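Local coordinates for protein probable tautomerase/dehalogenase AU4130 (Aspergillus fumigatus Af293, PDB 3C6V) that is of unproven function but probably acts as a trimeric tautomerase or dehalogenase related to the oxalocrotonate tautomerases, at residues K39-Q44 with T112-P117; Q44-A49 with V60-I65. All coordinates share one frame; numbering follows the deposited sequence.

Interaction 1 (K39-Q44 with T112-P117)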
ATOM      1  N   LYS B  39       2.868  17.586  10.875  1.00 11.24           N
ATOM      2  CA  LYS B  39       3.137  16.138  10.660  1.00 10.77           C
ATOM      3  C   LYS B  39       3.463  15.459  12.000  1.00 10.89           C
ATOM      4  O   LYS B  39       2.954  14.379  12.323  1.00 10.73           O
ATOM      5  CB  LYS B  39       4.309  15.952   9.688  1.00 11.21           C
ATOM      6  CG  LYS B  39       4.003  16.432   8.276  1.00 11.23           C
ATOM      7  CD  LYS B  39       5.236  16.338   7.372  1.00 13.24           C
ATOM      8  CE  LYS B  39       5.053  17.168   6.113  1.00 12.23           C
ATOM      9  NZ  LYS B  39       6.346  17.143   5.346  1.00 11.41           N
ATOM     10  N   SER B  40       4.308  16.109  12.795  1.00 11.59           N
ATOM     11  CA  SER B  40       4.762  15.548  14.057  1.00 12.11           C
ATOM     12  C   SER B  40       3.615  15.463  15.055  1.00 12.10           C
ATOM     13  O   SER B  40       3.439  14.442  15.758  1.00 11.40           O
ATOM     14  CB  SER B  40       5.888  16.412  14.630  1.00 13.30           C
ATOM     15  OG  SER B  40       6.176  15.982  15.940  1.00 16.57           O
ATOM     16  N   HIS B  41       2.809  16.527  15.099  1.00 12.11           N
ATOM     17  CA  HIS B  41       1.655  16.542  15.995  1.00 13.30           C
ATOM     18  C   HIS B  41       0.626  15.462  15.602  1.00 12.55           C
ATOM     19  O   HIS B  41       0.101  14.746  16.477  1.00 12.10           O
ATOM     20  CB  HIS B  41       1.021  17.943  16.051  1.00 13.44           C
ATOM     21  CG  HIS B  41      -0.088  18.062  17.059  1.00 17.87           C
ATOM     22  ND1 HIS B  41      -1.390  18.349  16.704  1.00 22.08           N
ATOM     23  CD2 HIS B  41      -0.093  17.903  18.405  1.00 20.59           C
ATOM     24  CE1 HIS B  41      -2.149  18.366  17.787  1.00 18.59           C
ATOM     25  NE2 HIS B  41      -1.386  18.105  18.833  1.00 23.58           N
ATOM     26  N   LEU B  42       0.358  15.316  14.296  1.00 12.51           N
ATOM     27  CA  LEU B  42      -0.535  14.251  13.844  1.00 13.07           C
ATOM     28  C   LEU B  42      -0.030  12.855  14.244  1.00 12.37           C
ATOM     29  O   LEU B  42      -0.806  12.014  14.739  1.00 10.59           O
ATOM     30  CB  LEU B  42      -0.756  14.354  12.316  1.00 13.47           C
ATOM     31  CG  LEU B  42      -1.823  13.445  11.675  1.00 16.36           C
ATOM     32  CD1 LEU B  42      -3.167  13.632  12.376  1.00 16.73           C
ATOM     33  CD2 LEU B  42      -1.941  13.800  10.202  1.00 17.21           C
ATOM     34  N   ALA B  43       1.280  12.622  14.056  1.00 11.07           N
ATOM     35  CA  ALA B  43       1.849  11.329  14.366  1.00 11.58           C
ATOM     36  C   ALA B  43       1.674  11.019  15.861  1.00 11.23           C
ATOM     37  O   ALA B  43       1.380   9.878  16.243  1.00 12.22           O
ATOM     38  CB  ALA B  43       3.313  11.280  13.947  1.00 11.47           C
ATOM     39  N   GLN B  44       1.828  12.037  16.697  1.00 11.37           N
ATOM     40  CA  GLN B  44       1.644  11.865  18.154  1.00 12.29           C
ATOM     41  C   GLN B  44       0.191  11.580  18.522  1.00 11.27           C
ATOM     42  O   GLN B  44      -0.100  10.722  19.365  1.00 12.02           O
ATOM     43  CB  GLN B  44       2.122  13.097  18.912  1.00 13.14           C
ATOM     44  CG  GLN B  44       3.616  13.244  18.949  1.00 19.13           C
ATOM     45  CD  GLN B  44       3.996  14.478  19.737  1.00 26.99           C
ATOM     46  OE1 GLN B  44       3.508  14.681  20.853  1.00 30.50           O
ATOM     47  NE2 GLN B  44       4.851  15.307  19.171  1.00 29.81           N
ATOM     48  N   THR B 112     -10.136  15.606  11.580  1.00 10.10           N
ATOM     49  CA  THR B 112     -11.074  16.677  11.172  1.00 11.82           C
ATOM     50  C   THR B 112     -10.609  18.047  11.678  1.00 13.14           C
ATOM     51  O   THR B 112     -10.488  18.973  10.866  1.00 12.64           O
ATOM     52  CB  THR B 112     -12.562  16.360  11.514  1.00 11.11           C
ATOM     53  OG1 THR B 112     -12.974  15.173  10.808  1.00 12.06           O
ATOM     54  CG2 THR B 112     -13.478  17.517  11.087  1.00 13.39           C
ATOM     55  N   PRO B 113     -10.304  18.191  13.002  1.00 14.52           N
ATOM     56  CA  PRO B 113      -9.849  19.520  13.459  1.00 15.35           C
ATOM     57  C   PRO B 113      -8.548  19.989  12.856  1.00 15.64           C
ATOM     58  O   PRO B 113      -8.304  21.208  12.834  1.00 15.11           O
ATOM     59  CB  PRO B 113      -9.660  19.355  14.995  1.00 15.74           C
ATOM     60  CG  PRO B 113     -10.385  18.095  15.339  1.00 16.05           C
ATOM     61  CD  PRO B 113     -10.427  17.236  14.126  1.00 14.28           C
HETATM   62  N   MSE B 114      -7.693  19.079  12.387  1.00 14.90           N
HETATM   63  CA  MSE B 114      -6.487  19.565  11.742  1.00 15.20           C
HETATM   64  C   MSE B 114      -6.735  20.049  10.312  1.00 15.10           C
HETATM   65  O   MSE B 114      -6.217  21.106   9.911  1.00 15.20           O
HETATM   66  CB  MSE B 114      -5.350  18.537  11.747  1.00 15.31           C
HETATM   67  CG  MSE B 114      -3.999  19.172  11.274  1.00 20.83           C
HETATM   68 SE   MSE B 114      -2.638  17.828  11.300  0.75 31.30          SE
HETATM   69  CE  MSE B 114      -2.107  18.092  13.176  1.00 26.69           C
ATOM     70  N   PHE B 115      -7.531  19.288   9.568  1.00 13.08           N
ATOM     71  CA  PHE B 115      -7.678  19.485   8.122  1.00 13.28           C
ATOM     72  C   PHE B 115      -8.755  20.502   7.756  1.00 12.70           C
ATOM     73  O   PHE B 115      -8.572  21.314   6.854  1.00 13.04           O
ATOM     74  CB  PHE B 115      -8.002  18.159   7.449  1.00 12.53           C
ATOM     75  CG  PHE B 115      -6.913  17.120   7.578  1.00 13.19           C
ATOM     76  CD1 PHE B 115      -7.236  15.769   7.522  1.00 12.40           C
ATOM     77  CD2 PHE B 115      -5.575  17.480   7.800  1.00 13.52           C
ATOM     78  CE1 PHE B 115      -6.232  14.777   7.625  1.00 13.02           C
ATOM     79  CE2 PHE B 115      -4.575  16.497   7.920  1.00 12.51           C
ATOM     80  CZ  PHE B 115      -4.912  15.138   7.821  1.00 11.43           C
ATOM     81  N   GLU B 116      -9.878  20.445   8.450  1.00 12.61           N
ATOM     82  CA  GLU B 116     -11.018  21.298   8.095  1.00 14.79           C
ATOM     83  C   GLU B 116     -10.669  22.816   8.086  1.00 14.59           C
ATOM     84  O   GLU B 116     -10.942  23.484   7.081  1.00 14.99           O
ATOM     85  CB  GLU B 116     -12.212  20.974   8.990  1.00 15.73           C
ATOM     86  CG  GLU B 116     -13.567  21.540   8.534  1.00 22.16           C
ATOM     87  CD  GLU B 116     -14.696  20.669   9.076  1.00 31.19           C
ATOM     88  OE1 GLU B 116     -15.075  20.878  10.254  1.00 33.95           O
ATOM     89  OE2 GLU B 116     -15.149  19.728   8.356  1.00 34.50           O
ATOM     90  N   PRO B 117     -10.049  23.358   9.166  1.00 14.58           N
ATOM     91  CA  PRO B 117      -9.697  24.805   9.099  1.00 14.76           C
ATOM     92  C   PRO B 117      -8.629  25.190   8.036  1.00 13.97           C
ATOM     93  O   PRO B 117      -8.449  26.368   7.752  1.00 13.37           O
ATOM     94  CB  PRO B 117      -9.191  25.141  10.510  1.00 15.12           C
ATOM     95  CG  PRO B 117      -8.994  23.857  11.200  1.00 16.28           C
ATOM     96  CD  PRO B 117      -9.687  22.755  10.459  1.00 14.80           C
TER
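H41 and L42 meet M114 and F115 where the two long helices of this tautomerase-like alpha/beta fold, 36-51 and 97-115, lie side by side on one face of the four-stranded sheet. The side chain of M114, a selenomethionine, carries most of the contact from helix 97-115 and spans the gap between the helices. Its chain runs out extended through chi2 and then bends at SE (chi3 -88°), swinging the terminal methyl toward helix 36-51. That methyl comes to the edge of the H41 imidazole, near the ring plane, with CE of M114 3.6 Å from ND1 of H41. The same CE also sits 3.9 Å from the backbone N of L42, while SE of M114 lies 4.1 Å from CB of L42. No hydrogen bond crosses between the segments, and van der Waals contact does the holding.

Deeper in, L42 leaves its backbone toward the partner helix, and its side chain crosses that of F115 at about a right angle. F110 and L111 of helix 97-115, I27 of strand 24-29 and F64 of strand 61-66 also touch it, so it belongs to the layer between helices and sheet, whereas H41 marks the solvent side of the contact. F115 also meets the ring of W122. P113 has no N-H to give the preceding turn, which kinks the helix, yet E116 N still bonds to T112 O at 2.9 Å. On the buried side, CD2 of L42 approaches CZ of F115 obliquely, at 4.0 Å.

Interaction 2 (Q44-A49 with V60-I65)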
ATOM      1  N   GLN B  44       1.828  12.037  16.697  1.00 11.37           N
ATOM      2  CA  GLN B  44       1.644  11.865  18.154  1.00 12.29           C
ATOM      3  C   GLN B  44       0.191  11.580  18.522  1.00 11.27           C
ATOM      4  O   GLN B  44      -0.100  10.722  19.365  1.00 12.02           O
ATOM      5  CB  GLN B  44       2.122  13.097  18.912  1.00 13.14           C
ATOM      6  CG  GLN B  44       3.616  13.244  18.949  1.00 19.13           C
ATOM      7  CD  GLN B  44       3.996  14.478  19.737  1.00 26.99           C
ATOM      8  OE1 GLN B  44       3.508  14.681  20.853  1.00 30.50           O
ATOM      9  NE2 GLN B  44       4.851  15.307  19.171  1.00 29.81           N
ATOM     10  N   GLN B  45      -0.734  12.280  17.879  1.00 10.50           N
ATOM     11  CA  GLN B  45      -2.155  12.007  18.074  1.00 11.28           C
ATOM     12  C   GLN B  45      -2.561  10.580  17.668  1.00 11.32           C
ATOM     13  O   GLN B  45      -3.310   9.891  18.390  1.00 10.09           O
ATOM     14  CB  GLN B  45      -2.951  13.046  17.312  1.00 11.36           C
ATOM     15  CG  GLN B  45      -2.794  14.428  17.959  1.00 15.78           C
ATOM     16  CD  GLN B  45      -3.737  15.454  17.399  1.00 19.19           C
ATOM     17  OE1 GLN B  45      -4.642  15.946  18.091  1.00 25.94           O
ATOM     18  NE2 GLN B  45      -3.531  15.806  16.164  1.00 18.36           N
ATOM     19  N   ILE B  46      -2.083  10.156  16.496  1.00 10.90           N
ATOM     20  CA  ILE B  46      -2.357   8.801  15.999  1.00 10.52           C
ATOM     21  C   ILE B  46      -1.786   7.787  17.010  1.00 11.28           C
ATOM     22  O   ILE B  46      -2.439   6.801  17.354  1.00 10.91           O
ATOM     23  CB  ILE B  46      -1.744   8.589  14.578  1.00 10.75           C
ATOM     24  CG1 ILE B  46      -2.436   9.497  13.542  1.00 10.03           C
ATOM     25  CG2 ILE B  46      -1.818   7.063  14.163  1.00 10.15           C
ATOM     26  CD1 ILE B  46      -1.547   9.704  12.272  1.00 11.16           C
ATOM     27  N   THR B  47      -0.550   8.025  17.448  1.00 11.37           N
ATOM     28  CA  THR B  47       0.118   7.127  18.416  1.00 11.59           C
ATOM     29  C   THR B  47      -0.704   7.012  19.693  1.00 12.28           C
ATOM     30  O   THR B  47      -0.949   5.900  20.165  1.00 11.26           O
ATOM     31  CB  THR B  47       1.591   7.573  18.702  1.00 11.84           C
ATOM     32  OG1 THR B  47       2.301   7.610  17.454  1.00 11.09           O
ATOM     33  CG2 THR B  47       2.350   6.610  19.733  1.00 10.36           C
ATOM     34  N   GLN B  48      -1.133   8.153  20.244  1.00 13.29           N
ATOM     35  CA  GLN B  48      -1.913   8.145  21.495  1.00 13.95           C
ATOM     36  C   GLN B  48      -3.239   7.361  21.376  1.00 13.87           C
ATOM     37  O   GLN B  48      -3.681   6.692  22.334  1.00 13.73           O
ATOM     38  CB  GLN B  48      -2.137   9.576  22.028  1.00 14.85           C
ATOM     39  CG  GLN B  48      -2.871   9.607  23.392  1.00 19.67           C
ATOM     40  CD  GLN B  48      -2.174   8.703  24.452  1.00 28.29           C
ATOM     41  OE1 GLN B  48      -0.984   8.907  24.770  1.00 32.15           O
ATOM     42  NE2 GLN B  48      -2.904   7.682  24.974  1.00 27.32           N
ATOM     43  N   ALA B  49      -3.877   7.442  20.207  1.00 13.37           N
ATOM     44  CA  ALA B  49      -5.119   6.703  19.980  1.00 13.70           C
ATOM     45  C   ALA B  49      -4.919   5.198  20.208  1.00 14.03           C
ATOM     46  O   ALA B  49      -5.683   4.571  20.944  1.00 14.26           O
ATOM     47  CB  ALA B  49      -5.639   6.976  18.557  1.00 13.71           C
ATOM     48  N   VAL B  60       3.335   1.869  16.467  1.00 10.44           N
ATOM     49  CA  VAL B  60       2.619   2.826  15.614  1.00 10.08           C
ATOM     50  C   VAL B  60       3.612   3.489  14.679  1.00 10.43           C
ATOM     51  O   VAL B  60       4.471   4.220  15.127  1.00 11.14           O
ATOM     52  CB  VAL B  60       1.861   3.876  16.423  1.00  9.97           C
ATOM     53  CG1 VAL B  60       1.070   4.793  15.481  1.00  9.35           C
ATOM     54  CG2 VAL B  60       0.920   3.220  17.445  1.00  9.98           C
ATOM     55  N   GLN B  61       3.491   3.200  13.383  1.00  9.98           N
ATOM     56  CA  GLN B  61       4.326   3.830  12.353  1.00 11.40           C
ATOM     57  C   GLN B  61       3.476   4.750  11.496  1.00 11.72           C
ATOM     58  O   GLN B  61       2.384   4.353  11.033  1.00 12.09           O
ATOM     59  CB  GLN B  61       4.991   2.776  11.462  1.00 10.98           C
ATOM     60  CG  GLN B  61       5.905   1.803  12.274  1.00 12.79           C
ATOM     61  CD  GLN B  61       7.072   1.301  11.463  1.00 14.27           C
ATOM     62  OE1 GLN B  61       7.313   1.773  10.351  1.00 16.46           O
ATOM     63  NE2 GLN B  61       7.827   0.355  12.020  1.00 13.19           N
ATOM     64  N   VAL B  62       3.978   5.964  11.282  1.00 11.08           N
ATOM     65  CA  VAL B  62       3.285   6.953  10.482  1.00 10.12           C
ATOM     66  C   VAL B  62       4.310   7.553   9.542  1.00 11.10           C
ATOM     67  O   VAL B  62       5.327   8.128  10.012  1.00 11.37           O
ATOM     68  CB  VAL B  62       2.681   8.079  11.362  1.00  9.11           C
ATOM     69  CG1 VAL B  62       2.000   9.149  10.468  1.00  9.58           C
ATOM     70  CG2 VAL B  62       1.667   7.532  12.401  1.00 10.25           C
ATOM     71  N   HIS B  63       4.090   7.374   8.235  1.00 10.39           N
ATOM     72  CA  HIS B  63       5.058   7.836   7.240  1.00 10.98           C
ATOM     73  C   HIS B  63       4.356   8.779   6.264  1.00 10.09           C
ATOM     74  O   HIS B  63       3.318   8.426   5.701  1.00  9.89           O
ATOM     75  CB  HIS B  63       5.699   6.670   6.484  1.00 11.86           C
ATOM     76  CG  HIS B  63       6.380   5.667   7.381  1.00 12.69           C
ATOM     77  ND1 HIS B  63       7.635   5.876   7.903  1.00 14.68           N
ATOM     78  CD2 HIS B  63       5.972   4.468   7.856  1.00 15.28           C
ATOM     79  CE1 HIS B  63       7.979   4.851   8.658  1.00 13.31           C
ATOM     80  NE2 HIS B  63       6.991   3.975   8.646  1.00 13.14           N
ATOM     81  N   PHE B  64       4.933   9.955   6.079  1.00  9.31           N
ATOM     82  CA  PHE B  64       4.380  10.984   5.188  1.00  9.58           C
ATOM     83  C   PHE B  64       5.150  10.980   3.876  1.00 10.75           C
ATOM     84  O   PHE B  64       6.400  10.847   3.875  1.00 11.05           O
ATOM     85  CB  PHE B  64       4.550  12.394   5.830  1.00  9.06           C
ATOM     86  CG  PHE B  64       3.668  12.623   7.033  1.00  9.81           C
ATOM     87  CD1 PHE B  64       4.079  12.206   8.295  1.00 11.64           C
ATOM     88  CD2 PHE B  64       2.416  13.232   6.900  1.00 11.28           C
ATOM     89  CE1 PHE B  64       3.266  12.385   9.423  1.00  9.58           C
ATOM     90  CE2 PHE B  64       1.599  13.454   8.043  1.00  7.89           C
ATOM     91  CZ  PHE B  64       2.030  13.030   9.286  1.00  9.62           C
ATOM     92  N   ILE B  65       4.433  11.128   2.759  1.00 10.55           N
ATOM     93  CA  ILE B  65       5.092  11.257   1.443  1.00 10.82           C
ATOM     94  C   ILE B  65       4.531  12.459   0.713  1.00 11.48           C
ATOM     95  O   ILE B  65       3.324  12.502   0.373  1.00 11.13           O
ATOM     96  CB  ILE B  65       4.952   9.989   0.580  1.00 12.07           C
ATOM     97  CG1 ILE B  65       5.766   8.818   1.207  1.00 11.13           C
ATOM     98  CG2 ILE B  65       5.407  10.286  -0.857  1.00 12.23           C
ATOM     99  CD1 ILE B  65       5.660   7.497   0.387  1.00 13.73           C
TER
HETATM  100  O   HOH W   1       4.205   7.229  15.296  1.00 13.24           O
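T47 OG1 is gripped from two directions. It hydrogen-bonds to the carbonyl O of A43, one turn back in the helix, and it accepts a bond of 2.9 Å from a water molecule. Having its hydroxyl beside the backbone N (chi1 -57°) is what lets T47 reach that carbonyl. The water gives its other proton to V60 O, 3.0 Å away, and thus bridges the helix to the residue just before strand 61-66, with no direct hydrogen bond between the two segments.

Beside this polar link the packing is mostly aliphatic. CG1 of V60 sits against the T47 hydroxyl, 3.7 Å from OG1 of T47, and also touches I46, whose CG2 is 3.9 Å away. The same I46 also meets V62, two residues further along the chain, tip to tip, CD1 of I46 lying 3.9 Å from CG2 of V62. F110 and W25 close in on I46 as well.

Q61 and H63 point to the far side of the strand. There H63 NE2 donates to Q61 OE1 at 2.8 Å, in the planes of both the ring and the amide carbonyl, while H63 ND1 bonds to S72 OG of a second subunit. Residues 61-63 also pair antiparallel with a strand of that subunit, extending the sheet. Strand 24-29, helix 36-51 and the parallel strand 61-66 make up the beta-alpha-beta unit on which the tautomerase superfamily is built, and this contact seats its helix on its second strand.

In the fold
Both contacts use helix 36-51 and share Q44, but they look from it to different partners. Interaction 1 joins it to the neighbouring helix 97-115 and is only partly buried, running from an exposed imidazole down to leucine and phenylalanine. Interaction 2 sets it on strand 61-66, and all four of its touching residues are buried. The chemistry follows: a selenomethionine bent at its end and aromatic rings between helices, compact branched aliphatics plus one water between helix and sheet. Their centres are about 10 Å apart, and they touch where K39 and L42 rest on F64 and A43 on V62. Both also border the second subunit, but only interaction 2 includes a strand that pairs with it.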